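Local coordinates for exoribonuclease II, mitochondrial (Candida glabrata, PDB 6F3H), which degrades RNA from the 3' end as the exoribonuclease component of the mitochondrial RNA degradosome, probably using magnesium at its active site, at residues 66-69 with 73-76; 143-148 with 218-223; 319-324 with 338-343; 495-500 with 557-562; 514-519 with 715-720. The protein carries 1 engineered substitution. All coordinates share one frame; numbering follows the deposited sequence.

In the fold
Contacts 1 to 3 belong to the earlier part of the chain, and contacts 4 and 5 lie within the RNB domain. Contacts 2 and 3 are buried and join helix to helix through apolar side chains. Contact 1 is partly buried and pairs two strands by backbone hydrogen bonds. Contact 4 is also partly buried, while contact 5 is at the surface. Both set a helix, or its C-terminal end, against neighbouring strands of one mixed sheet, 488-499 and 505-519. In contacts 2 to 5 no hydrogen bond crosses between the segments. No two contacts touch; contacts 4 and 5 come within about 7 Å and contacts 1 and 2 within about 8 Å, nearest atoms.

Contact 1: 66-69 with 73-76; sequences FAKK and LVYA
F66 and V74 form a hydrogen-bonded antiparallel pair, and A67 and L73 form the non-hydrogen-bonded pair next to it; the axes of the two short strands run at 144°. F66 N donates to V74 O, and V74 N donates back to F66 O. The carbonyl F66 O also receives the L73 CA-H, with CA 3.1 Å from that oxygen. F66 and V74 put their side chains on one face of the sheet, A67 and L73 on the other. F66 holds CG beside its own backbone N (chi1 -55°), and the ring leans along the partner strand. Its edge meets carbonyl oxygens in the ring plane: CD1 of F66 is 3.4 Å from V74 O, and A76 O is reached by CE1. The methyl CB of A76 lies obliquely to the ring, 3.9 Å from CE1 of F66. On the opposite face A67 CB meets L73 CD2 at 3.9 Å. F66 packs on C52 of the adjacent strand 50-54 and on V40 and L42 of strand 39-42 beyond it. A67 packs on V130 of helix 123-159. The arrangement is a beta hairpin, with strand 73-76 at one margin of a five-stranded antiparallel sheet.

Contact 2: 143-148 with 218-223; sequences TQLPIV and TYWGVR
L145 and V148 point their side chains from helix 143-148 toward helix 218-223. They stand one turn apart on the same side of their helix. L145 reaches W220 and G221, and V148 reaches the turn at T218. L145 has CG opposite its backbone N (chi1 172°), which carries its two methyls across the gap. The branches then divide the work. CD1 of L145 approaches the backbone at G221, 4.2 Å from G221 N. CD2 of L145 goes to the indole, 4.4 Å from W220 CE3, and meets that ring at a slant. V148 uses CG1, which lies 4.0 Å from T218 CA, so the valine rests on main chain. G221 has no side chain, and its bare backbone faces L145 and V148. The helix segments have axes 9.2 Å apart at an angle of 48°. The polar atoms here look to other partners: W220 NE1 bonds to T46 O, and T218 OG1 bonds to T214 O. The indole also meets the ring of W142 with the planes inclined. I177 of helix 170-178 touches both V148 and T218. Helices 123-159 and 212-226 thus meet in a buried setting with no hydrogen bond between the two segments. What the contact depends on is the fit of methyls against the indole and against the main chain at G221 and T218.

Contact 3: 319-324 with 338-343; sequences KIFRHI and GKLLVE
F321 keeps CG beside its own backbone N (chi1 -75°), while L340 holds CG opposite its N (chi1 180°). These two torsions bring the ring edge and one leucine methyl together from facing helices. The F321 CB starts across the line between the segments, yet the CE1 side of the ring reaches the partner. L340 CD2 arrives at the ring edge, close to the ring plane, 4.0 Å from F321 CE1. The two side chains run alongside one another, pointing opposite ways. The same methyl serves a second partner: I324 CD1 lies 4.4 Å from L340 CD2. L340 CD2 thus touches one residue of helix 311-322 and one just beyond its end.

The end of that helix is held by H323. Its ND1 donates to K319 O at 2.6 Å, with an angle of 173° at the hydrogen. The acceptor lies in the imidazole plane, but the donor stands above the carbonyl plane, so the bond does not follow a lone pair. This places the hydrogen on ND1. The chain then leaves the helix and continues to I324, which also packs on A277 and V280 of helix 251-281. L340 in turn touches L299 of helix 293-303, and F321 touches L336 and C337. Between these segments helices 311-322 and 334-343 meet through buried apolar side chains, and both touches share a single methyl, L340 CD2.

Contact 4: 495-500 with 557-562; sequences FELVNK and TKLLHK
The flat amide of N499 has the ammonium nitrogen of K558 above its plane, not at its edge. The lysine crosses the asparagine at about a right angle. K558 NZ is 4.4 Å from N499 CG, and no hydrogen bond joins the two groups. This is a helix laid against a beta sheet inside the RNB domain: helix 543-567 lies beside strand 488-499. K558 starts toward the strand with CG beside its own backbone N. Its chain then bends twice, at chi3 (-88°) and chi4 (-83°), and so brings NZ round to the asparagine. At this outer part of the contact both side chains are polar and partly exposed.

The inner part is apolar. L497 sends its side chain toward the helix and is buried. L559 starts across the line between the segments, but its CD2 methyl comes closer to the strand. L505 of strand 505-519 touches both leucines, and F611 of helix 603-625 also touches L559. The residue before L497 turns to the opposite side of the sheet, where E496 forms salt bridges with R421 and R423. On the helix side the leucines form the apolar part, with N499 and K558 at its outer margin. The apolar touch itself is one methyl on another, with L497 CD2 4.4 Å from L559 CD2.

Contact 5: 514-519 with 715-720; sequences VRLGIV and FLKKLP
L716 sets one methyl, CD1, against both V514 and L516 at the very end of its helix, just before a Schellman motif ends the helix. K717 is the first residue to leave helical angles, and K718 takes a positive phi (45°). K718 N bonds to F715 O at 2.7 Å, and L719 N reaches one carbonyl further back. The strand side is formed by alternate residues, V514 and L516, which both point to the helix end. V514 CG1 lies 3.9 Å from L716 CD1, and those two side chains cross at about a right angle. L516 CD2 is 4.1 Å from the same methyl, on a slanted approach. The valine has CG1 opposite its backbone N (chi1 -172°), which turns that branch to the leucine. K717 adds a looser touch with its aliphatic part, CE lying 4.5 Å from L516 CD1. Within the sheet V514 also packs on F493, and L516 on I491. R515, between them, turns away and makes a cation-pi contact with Y390. Apolar touches at the domain surface thus join the end of helix 703-716 to strand 505-519.

Contact 1: 66-69 with 73-76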
# COMPACT_ATOMS: atom_id res chain seq x y z
N PHE A 66 7.79 25.62 3.84
CA PHE A 66 8.90 25.15 4.62
C PHE A 66 10.00 26.19 4.56
O PHE A 66 10.12 26.91 3.57
CB PHE A 66 9.42 23.85 4.09
CG PHE A 66 8.39 22.82 4.00
CD1 PHE A 66 7.49 22.81 2.96
CD2 PHE A 66 8.32 21.85 4.97
CE1 PHE A 66 6.54 21.82 2.88
CE2 PHE A 66 7.38 20.87 4.90
CZ PHE A 66 6.49 20.85 3.85
N ALA A 67 10.80 26.26 5.61
CA ALA A 67 11.89 27.21 5.67
C ALA A 67 13.21 26.46 5.71
O ALA A 67 13.35 25.48 6.45
CB ALA A 67 11.73 28.10 6.89
N LYS A 68 14.17 26.89 4.89
CA LYS A 68 15.52 26.34 4.95
C LYS A 68 16.38 27.02 6.02
O LYS A 68 16.02 28.02 6.64
CB LYS A 68 16.27 26.42 3.62
CG LYS A 68 15.72 25.71 2.40
CD LYS A 68 16.91 25.39 1.49
CE LYS A 68 16.58 25.44 0.00
NZ LYS A 68 17.41 24.42 -0.72
N LYS A 69 17.56 26.43 6.19
CA LYS A 69 18.56 26.96 7.11
C LYS A 69 18.84 28.43 6.82
O LYS A 69 19.01 29.23 7.75
CB LYS A 69 19.82 26.13 6.92
CG LYS A 69 20.71 25.98 8.10
CD LYS A 69 21.59 24.72 7.91
CE LYS A 69 22.32 24.68 6.55
NZ LYS A 69 23.35 23.58 6.39
N LEU A 73 12.41 30.21 1.96
CA LEU A 73 11.22 29.37 2.07
C LEU A 73 11.14 28.38 0.91
O LEU A 73 11.78 28.55 -0.13
CB LEU A 73 9.94 30.23 2.10
CG LEU A 73 9.91 31.36 3.13
CD1 LEU A 73 8.53 32.03 3.15
CD2 LEU A 73 10.29 30.84 4.50
N VAL A 74 10.38 27.31 1.13
CA VAL A 74 10.04 26.37 0.07
C VAL A 74 8.58 25.97 0.24
O VAL A 74 8.13 25.68 1.35
CB VAL A 74 10.96 25.13 0.05
CG1 VAL A 74 10.40 24.07 -0.87
CG2 VAL A 74 12.34 25.51 -0.41
N TYR A 75 7.83 25.99 -0.87
CA TYR A 75 6.43 25.58 -0.90
C TYR A 75 6.39 24.22 -1.56
O TYR A 75 6.90 24.04 -2.67
CB TYR A 75 5.59 26.56 -1.69
CG TYR A 75 5.70 27.94 -1.14
CD1 TYR A 75 4.95 28.34 -0.05
CD2 TYR A 75 6.59 28.84 -1.70
CE1 TYR A 75 5.05 29.63 0.45
CE2 TYR A 75 6.71 30.11 -1.21
CZ TYR A 75 5.94 30.51 -0.13
OH TYR A 75 6.05 31.79 0.37
N ALA A 76 5.80 23.25 -0.87
CA ALA A 76 5.87 21.90 -1.40
C ALA A 76 4.63 21.13 -1.02
O ALA A 76 3.97 21.42 -0.02
CB ALA A 76 7.11 21.16 -0.90

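Contact 2: 143-148 with 218-223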
# COMPACT_ATOMS: atom_id res chain seq x y z
N THR A 143 28.39 15.01 11.46
CA THR A 143 29.52 14.47 12.20
C THR A 143 29.48 12.95 12.26
O THR A 143 30.52 12.29 12.18
CB THR A 143 29.54 15.04 13.61
OG1 THR A 143 29.27 16.44 13.57
CG2 THR A 143 30.89 14.83 14.25
N GLN A 144 28.28 12.38 12.39
CA GLN A 144 28.09 10.94 12.51
C GLN A 144 28.26 10.23 11.19
O GLN A 144 28.58 9.04 11.17
CB GLN A 144 26.69 10.65 13.03
CG GLN A 144 26.50 10.84 14.51
CD GLN A 144 25.06 11.12 14.85
OE1 GLN A 144 24.44 12.00 14.26
NE2 GLN A 144 24.51 10.36 15.78
N LEU A 145 28.04 10.95 10.09
CA LEU A 145 27.86 10.31 8.80
C LEU A 145 29.05 9.45 8.38
O LEU A 145 28.83 8.28 8.04
CB LEU A 145 27.52 11.40 7.77
CG LEU A 145 27.43 11.10 6.27
CD1 LEU A 145 26.65 9.85 6.03
CD2 LEU A 145 26.83 12.27 5.50
N PRO A 146 30.30 9.92 8.41
CA PRO A 146 31.39 9.01 8.01
C PRO A 146 31.43 7.77 8.87
O PRO A 146 31.84 6.70 8.40
CB PRO A 146 32.65 9.85 8.15
CG PRO A 146 32.20 11.24 8.26
CD PRO A 146 30.82 11.26 8.77
N ILE A 147 31.02 7.89 10.13
CA ILE A 147 30.95 6.72 11.01
C ILE A 147 29.78 5.84 10.63
O ILE A 147 29.88 4.61 10.65
CB ILE A 147 30.85 7.15 12.48
CG1 ILE A 147 31.95 8.15 12.86
CG2 ILE A 147 30.86 5.93 13.34
CD1 ILE A 147 31.54 9.61 12.81
N VAL A 148 28.65 6.45 10.29
CA VAL A 148 27.47 5.70 9.91
C VAL A 148 27.71 4.89 8.64
O VAL A 148 27.27 3.73 8.54
CB VAL A 148 26.30 6.68 9.72
CG1 VAL A 148 25.12 6.01 9.03
CG2 VAL A 148 25.89 7.30 11.03
N THR A 218 21.46 8.17 8.90
CA THR A 218 21.27 6.84 8.34
C THR A 218 20.60 6.93 6.99
O THR A 218 21.00 6.25 6.04
CB THR A 218 20.43 5.98 9.28
OG1 THR A 218 20.85 6.15 10.62
CG2 THR A 218 20.56 4.55 8.92
N TYR A 219 19.59 7.79 6.88
CA TYR A 219 18.94 8.02 5.60
C TYR A 219 19.96 8.41 4.55
O TYR A 219 20.09 7.77 3.50
CB TYR A 219 17.92 9.13 5.76
CG TYR A 219 17.32 9.48 4.44
CD1 TYR A 219 16.54 8.56 3.79
CD2 TYR A 219 17.58 10.70 3.81
CE1 TYR A 219 15.98 8.83 2.57
CE2 TYR A 219 17.01 10.99 2.56
CZ TYR A 219 16.21 10.03 1.95
OH TYR A 219 15.62 10.25 0.72
N TRP A 220 20.71 9.45 4.85
CA TRP A 220 21.77 9.90 3.98
C TRP A 220 22.76 8.78 3.67
O TRP A 220 23.21 8.64 2.53
CB TRP A 220 22.49 11.06 4.65
CG TRP A 220 21.73 12.32 4.56
CD1 TRP A 220 20.74 12.62 3.66
CD2 TRP A 220 21.93 13.51 5.34
NE1 TRP A 220 20.30 13.91 3.86
CE2 TRP A 220 21.01 14.48 4.88
CE3 TRP A 220 22.80 13.85 6.38
CZ2 TRP A 220 20.93 15.76 5.43
CZ3 TRP A 220 22.72 15.13 6.93
CH2 TRP A 220 21.79 16.07 6.45
N GLY A 221 23.15 8.01 4.67
CA GLY A 221 24.07 6.92 4.42
C GLY A 221 23.49 5.93 3.43
O GLY A 221 24.19 5.43 2.54
N VAL A 222 22.20 5.64 3.57
CA VAL A 222 21.56 4.69 2.68
C VAL A 222 21.46 5.25 1.28
O VAL A 222 21.75 4.56 0.30
CB VAL A 222 20.19 4.29 3.25
CG1 VAL A 222 19.42 3.46 2.27
CG2 VAL A 222 20.40 3.51 4.48
N ARG A 223 21.09 6.52 1.14
CA ARG A 223 21.03 7.05 -0.21
C ARG A 223 22.38 6.96 -0.88
O ARG A 223 22.46 6.67 -2.07
CB ARG A 223 20.53 8.49 -0.22
CG ARG A 223 19.25 8.60 0.48
CD ARG A 223 18.16 8.10 -0.46
NE ARG A 223 17.64 9.15 -1.30
CZ ARG A 223 17.80 9.21 -2.61
NH1 ARG A 223 18.49 8.25 -3.23
NH2 ARG A 223 17.27 10.21 -3.29

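Contact 3: 319-324 with 338-343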
# COMPACT_ATOMS: atom_id res chain seq x y z
N LYS A 319 24.91 5.50 -23.25
CA LYS A 319 25.91 5.22 -24.26
C LYS A 319 25.42 4.16 -25.23
O LYS A 319 25.62 4.26 -26.45
CB LYS A 319 27.20 4.77 -23.58
CG LYS A 319 28.09 5.91 -23.08
CD LYS A 319 29.12 5.48 -22.05
CE LYS A 319 30.33 6.39 -22.09
NZ LYS A 319 30.08 7.67 -22.81
N ILE A 320 24.77 3.14 -24.72
CA ILE A 320 24.24 2.08 -25.57
C ILE A 320 23.17 2.61 -26.51
O ILE A 320 23.19 2.34 -27.71
CB ILE A 320 23.67 0.96 -24.69
CG1 ILE A 320 24.78 0.34 -23.87
CG2 ILE A 320 22.99 -0.05 -25.57
CD1 ILE A 320 24.34 -0.83 -23.12
N PHE A 321 22.20 3.35 -25.98
CA PHE A 321 21.20 3.91 -26.87
C PHE A 321 21.85 4.83 -27.87
O PHE A 321 21.46 4.85 -29.04
CB PHE A 321 20.16 4.68 -26.08
CG PHE A 321 19.20 3.81 -25.33
CD1 PHE A 321 18.87 2.57 -25.79
CD2 PHE A 321 18.58 4.27 -24.19
CE1 PHE A 321 17.98 1.79 -25.12
CE2 PHE A 321 17.68 3.49 -23.52
CZ PHE A 321 17.39 2.25 -23.99
N ARG A 322 22.86 5.57 -27.44
CA ARG A 322 23.53 6.49 -28.34
C ARG A 322 24.17 5.73 -29.49
O ARG A 322 24.30 6.27 -30.59
CB ARG A 322 24.58 7.31 -27.57
CG ARG A 322 25.04 8.53 -28.33
CD ARG A 322 26.23 9.34 -27.79
NE ARG A 322 27.12 8.74 -26.80
CZ ARG A 322 28.18 8.01 -27.11
NH1 ARG A 322 28.44 7.75 -28.39
NH2 ARG A 322 28.97 7.52 -26.16
N HIS A 323 24.52 4.48 -29.29
CA HIS A 323 25.12 3.69 -30.34
C HIS A 323 24.13 2.91 -31.18
O HIS A 323 24.56 2.11 -32.00
CB HIS A 323 26.14 2.73 -29.75
CG HIS A 323 27.43 3.39 -29.38
ND1 HIS A 323 27.59 4.07 -28.19
CD2 HIS A 323 28.58 3.54 -30.06
CE1 HIS A 323 28.81 4.56 -28.13
NE2 HIS A 323 29.43 4.26 -29.26
N ILE A 324 22.82 3.05 -30.95
CA ILE A 324 21.82 2.29 -31.70
C ILE A 324 20.96 3.25 -32.51
O ILE A 324 20.40 4.20 -31.95
CB ILE A 324 20.95 1.44 -30.76
CG1 ILE A 324 21.79 0.33 -30.14
CG2 ILE A 324 19.82 0.81 -31.52
CD1 ILE A 324 21.27 -0.14 -28.86
N GLY A 338 12.33 -1.05 -22.19
CA GLY A 338 11.36 -2.09 -22.48
C GLY A 338 11.27 -2.38 -23.96
O GLY A 338 11.38 -3.53 -24.37
N LYS A 339 11.10 -1.33 -24.77
CA LYS A 339 11.03 -1.52 -26.22
C LYS A 339 12.23 -2.28 -26.72
O LYS A 339 12.10 -3.25 -27.47
CB LYS A 339 10.99 -0.17 -26.94
CG LYS A 339 9.79 0.68 -26.61
CD LYS A 339 9.64 1.77 -27.65
CE LYS A 339 9.91 1.21 -29.04
NZ LYS A 339 9.35 2.05 -30.14
N LEU A 340 13.41 -1.91 -26.26
CA LEU A 340 14.60 -2.58 -26.75
C LEU A 340 14.63 -4.01 -26.26
O LEU A 340 14.81 -4.94 -27.04
CB LEU A 340 15.83 -1.86 -26.27
CG LEU A 340 17.02 -2.63 -26.82
CD1 LEU A 340 17.00 -2.55 -28.31
CD2 LEU A 340 18.29 -2.06 -26.29
N LEU A 341 14.46 -4.19 -24.97
CA LEU A 341 14.51 -5.52 -24.39
C LEU A 341 13.49 -6.42 -25.06
O LEU A 341 13.78 -7.58 -25.37
CB LEU A 341 14.24 -5.41 -22.90
CG LEU A 341 14.37 -6.70 -22.15
CD1 LEU A 341 15.54 -7.52 -22.62
CD2 LEU A 341 14.51 -6.34 -20.74
N VAL A 342 12.30 -5.89 -25.32
CA VAL A 342 11.32 -6.64 -26.08
C VAL A 342 11.89 -7.01 -27.44
O VAL A 342 11.74 -8.13 -27.92
CB VAL A 342 10.03 -5.82 -26.24
CG1 VAL A 342 9.28 -6.23 -27.50
CG2 VAL A 342 9.15 -5.93 -25.02
N GLU A 343 12.61 -6.09 -28.04
CA GLU A 343 13.07 -6.29 -29.40
C GLU A 343 14.13 -7.37 -29.48
O GLU A 343 14.31 -7.99 -30.53
CB GLU A 343 13.58 -4.97 -29.93
CG GLU A 343 13.93 -5.03 -31.35
CD GLU A 343 14.27 -3.67 -31.87
OE1 GLU A 343 13.57 -2.71 -31.48
OE2 GLU A 343 15.24 -3.55 -32.65

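Contact 4: 495-500 with 557-562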
# COMPACT_ATOMS: atom_id res chain seq x y z
N PHE A 495 -25.23 -10.26 16.60
CA PHE A 495 -25.80 -9.14 17.34
C PHE A 495 -27.14 -8.78 16.73
O PHE A 495 -27.49 -9.23 15.63
CB PHE A 495 -24.89 -7.94 17.31
CG PHE A 495 -24.47 -7.60 15.95
CD1 PHE A 495 -23.35 -8.18 15.39
CD2 PHE A 495 -25.25 -6.76 15.18
CE1 PHE A 495 -22.96 -7.89 14.08
CE2 PHE A 495 -24.89 -6.46 13.88
CZ PHE A 495 -23.73 -7.02 13.33
N GLU A 496 -27.88 -7.95 17.44
CA GLU A 496 -29.23 -7.61 17.05
C GLU A 496 -29.41 -6.12 16.86
O GLU A 496 -28.86 -5.30 17.60
CB GLU A 496 -30.23 -8.10 18.05
CG GLU A 496 -30.40 -9.58 17.96
CD GLU A 496 -30.91 -10.17 19.25
OE1 GLU A 496 -31.54 -9.41 20.01
OE2 GLU A 496 -30.70 -11.38 19.49
N LEU A 497 -30.20 -5.82 15.85
CA LEU A 497 -30.56 -4.47 15.48
C LEU A 497 -32.05 -4.30 15.61
O LEU A 497 -32.83 -5.20 15.26
CB LEU A 497 -30.16 -4.16 14.07
CG LEU A 497 -28.67 -4.26 13.90
CD1 LEU A 497 -28.39 -5.13 12.74
CD2 LEU A 497 -28.22 -2.87 13.64
N VAL A 498 -32.44 -3.14 16.10
CA VAL A 498 -33.82 -2.79 16.33
C VAL A 498 -34.18 -1.61 15.44
O VAL A 498 -33.41 -0.64 15.36
CB VAL A 498 -34.04 -2.49 17.82
CG1 VAL A 498 -33.45 -3.60 18.61
CG2 VAL A 498 -33.32 -1.22 18.21
N ASN A 499 -35.29 -1.71 14.72
CA ASN A 499 -35.79 -0.55 14.02
C ASN A 499 -36.32 0.44 15.04
O ASN A 499 -36.99 0.05 16.01
CB ASN A 499 -36.88 -0.93 13.02
CG ASN A 499 -36.42 -1.98 12.04
OD1 ASN A 499 -35.50 -2.75 12.32
ND2 ASN A 499 -37.07 -2.04 10.87
N LYS A 500 -35.99 1.71 14.87
CA LYS A 500 -36.36 2.76 15.81
C LYS A 500 -37.55 3.57 15.30
O LYS A 500 -37.88 3.58 14.11
CB LYS A 500 -35.16 3.67 16.10
N THR A 557 -29.27 0.51 4.44
CA THR A 557 -29.60 1.88 4.09
C THR A 557 -29.69 2.73 5.35
O THR A 557 -29.14 3.84 5.40
CB THR A 557 -30.91 1.91 3.30
OG1 THR A 557 -30.74 1.22 2.06
CG2 THR A 557 -31.36 3.34 3.01
N LYS A 558 -30.25 2.18 6.42
CA LYS A 558 -30.35 2.96 7.63
C LYS A 558 -29.03 3.03 8.36
O LYS A 558 -28.76 4.02 9.03
CB LYS A 558 -31.43 2.39 8.52
CG LYS A 558 -32.73 2.19 7.77
CD LYS A 558 -33.91 2.31 8.69
CE LYS A 558 -34.25 0.98 9.32
NZ LYS A 558 -35.08 0.17 8.39
N LEU A 559 -28.21 1.99 8.21
CA LEU A 559 -26.86 1.98 8.77
C LEU A 559 -26.02 3.07 8.14
O LEU A 559 -25.28 3.79 8.82
CB LEU A 559 -26.21 0.63 8.51
CG LEU A 559 -26.57 -0.59 9.35
CD1 LEU A 559 -25.90 -1.83 8.79
CD2 LEU A 559 -26.11 -0.34 10.74
N LEU A 560 -26.06 3.15 6.82
CA LEU A 560 -25.31 4.17 6.12
C LEU A 560 -25.83 5.55 6.47
O LEU A 560 -25.06 6.43 6.85
CB LEU A 560 -25.39 3.91 4.62
CG LEU A 560 -24.96 5.03 3.70
CD1 LEU A 560 -23.52 5.43 3.97
CD2 LEU A 560 -25.21 4.63 2.22
N HIS A 561 -27.15 5.75 6.38
CA HIS A 561 -27.71 7.04 6.75
C HIS A 561 -27.32 7.44 8.16
O HIS A 561 -27.12 8.63 8.45
CB HIS A 561 -29.22 6.99 6.58
CG HIS A 561 -29.91 8.26 6.94
ND1 HIS A 561 -30.12 8.66 8.24
CD2 HIS A 561 -30.41 9.25 6.16
CE1 HIS A 561 -30.74 9.82 8.25
NE2 HIS A 561 -30.93 10.20 7.00
N LYS A 562 -27.15 6.45 9.04
CA LYS A 562 -26.72 6.71 10.40
C LYS A 562 -25.28 7.19 10.43
O LYS A 562 -24.97 8.21 11.06
CB LYS A 562 -26.89 5.43 11.22
CG LYS A 562 -26.74 5.60 12.72
CD LYS A 562 -27.50 4.51 13.49

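Contact 5: 514-519 with 715-720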
# COMPACT_ATOMS: atom_id res chain seq x y z
N VAL A 514 -19.19 -13.08 20.08
CA VAL A 514 -18.20 -13.68 19.20
C VAL A 514 -18.13 -15.15 19.54
O VAL A 514 -18.00 -15.51 20.71
CB VAL A 514 -16.82 -13.01 19.35
CG1 VAL A 514 -15.84 -13.51 18.28
CG2 VAL A 514 -16.90 -11.49 19.30
N ARG A 515 -18.23 -16.01 18.51
CA ARG A 515 -18.21 -17.46 18.69
C ARG A 515 -17.49 -18.13 17.54
O ARG A 515 -17.52 -17.65 16.41
CB ARG A 515 -19.59 -18.10 18.71
CG ARG A 515 -20.40 -17.88 19.91
CD ARG A 515 -21.79 -18.45 19.67
NE ARG A 515 -22.72 -17.41 19.27
CZ ARG A 515 -23.89 -17.63 18.71
NH1 ARG A 515 -24.30 -18.87 18.48
NH2 ARG A 515 -24.66 -16.61 18.38
N LEU A 516 -16.88 -19.27 17.84
CA LEU A 516 -16.34 -20.15 16.81
C LEU A 516 -17.49 -21.01 16.31
O LEU A 516 -18.07 -21.75 17.10
CB LEU A 516 -15.23 -21.05 17.36
CG LEU A 516 -13.97 -20.43 18.00
CD1 LEU A 516 -12.96 -21.52 18.37
CD2 LEU A 516 -13.30 -19.34 17.14
N GLY A 517 -17.82 -20.90 15.03
CA GLY A 517 -19.02 -21.57 14.56
C GLY A 517 -18.86 -22.63 13.49
O GLY A 517 -17.74 -23.05 13.18
N ILE A 518 -19.98 -23.11 12.96
CA ILE A 518 -20.02 -24.01 11.81
C ILE A 518 -21.25 -23.62 11.00
O ILE A 518 -22.28 -23.23 11.55
CB ILE A 518 -20.10 -25.52 12.17
CG1 ILE A 518 -18.94 -25.94 13.04
CG2 ILE A 518 -20.11 -26.40 10.92
CD1 ILE A 518 -19.13 -27.31 13.64
N VAL A 519 -21.13 -23.74 9.69
CA VAL A 519 -22.20 -23.40 8.78
C VAL A 519 -22.07 -24.36 7.61
O VAL A 519 -21.01 -24.93 7.38
CB VAL A 519 -22.07 -21.94 8.29
CG1 VAL A 519 -22.18 -20.96 9.45
CG2 VAL A 519 -20.76 -21.76 7.59
N PHE A 715 -8.24 -15.78 23.20
CA PHE A 715 -9.12 -15.19 24.19
C PHE A 715 -10.36 -16.03 24.42
O PHE A 715 -10.75 -16.29 25.57
CB PHE A 715 -9.52 -13.81 23.72
CG PHE A 715 -10.47 -13.15 24.61
CD1 PHE A 715 -10.06 -12.66 25.84
CD2 PHE A 715 -11.78 -13.00 24.23
CE1 PHE A 715 -10.95 -12.02 26.67
CE2 PHE A 715 -12.67 -12.37 25.05
CZ PHE A 715 -12.26 -11.87 26.27
N LEU A 716 -11.01 -16.42 23.34
CA LEU A 716 -12.24 -17.16 23.48
C LEU A 716 -12.01 -18.49 24.20
O LEU A 716 -12.88 -18.93 24.96
CB LEU A 716 -12.85 -17.38 22.10
CG LEU A 716 -13.13 -16.08 21.34
CD1 LEU A 716 -13.82 -16.40 20.01
CD2 LEU A 716 -13.91 -15.05 22.15
N LYS A 717 -10.86 -19.13 23.99
CA LYS A 717 -10.51 -20.31 24.78
C LYS A 717 -9.73 -19.95 26.03
O LYS A 717 -9.05 -20.81 26.60
CB LYS A 717 -9.74 -21.34 23.93
CG LYS A 717 -10.53 -21.91 22.74
CD LYS A 717 -10.49 -23.46 22.70
CE LYS A 717 -11.54 -24.05 21.76
NZ LYS A 717 -11.20 -25.40 21.20
N LYS A 718 -9.87 -18.69 26.49
CA LYS A 718 -9.29 -18.19 27.74
C LYS A 718 -7.84 -18.63 27.90
O LYS A 718 -7.36 -18.86 29.02
CB LYS A 718 -10.12 -18.63 28.93
CG LYS A 718 -11.52 -18.09 28.89
CD LYS A 718 -11.57 -16.79 29.67
CE LYS A 718 -12.95 -16.55 30.27
NZ LYS A 718 -12.91 -16.39 31.77
N LEU A 719 -7.10 -18.65 26.82
CA LEU A 719 -5.70 -18.98 26.86
C LEU A 719 -4.88 -17.73 27.07
O LEU A 719 -5.42 -16.61 27.04
CB LEU A 719 -5.29 -19.69 25.58
CG LEU A 719 -6.04 -21.00 25.46
CD1 LEU A 719 -5.65 -21.79 24.24
CD2 LEU A 719 -5.75 -21.79 26.69
N PRO A 720 -3.59 -17.88 27.36
CA PRO A 720 -2.70 -16.74 27.26
C PRO A 720 -2.74 -16.23 25.83
O PRO A 720 -2.77 -17.01 24.88
CB PRO A 720 -1.33 -17.32 27.62
CG PRO A 720 -1.64 -18.52 28.44
CD PRO A 720 -2.90 -19.08 27.87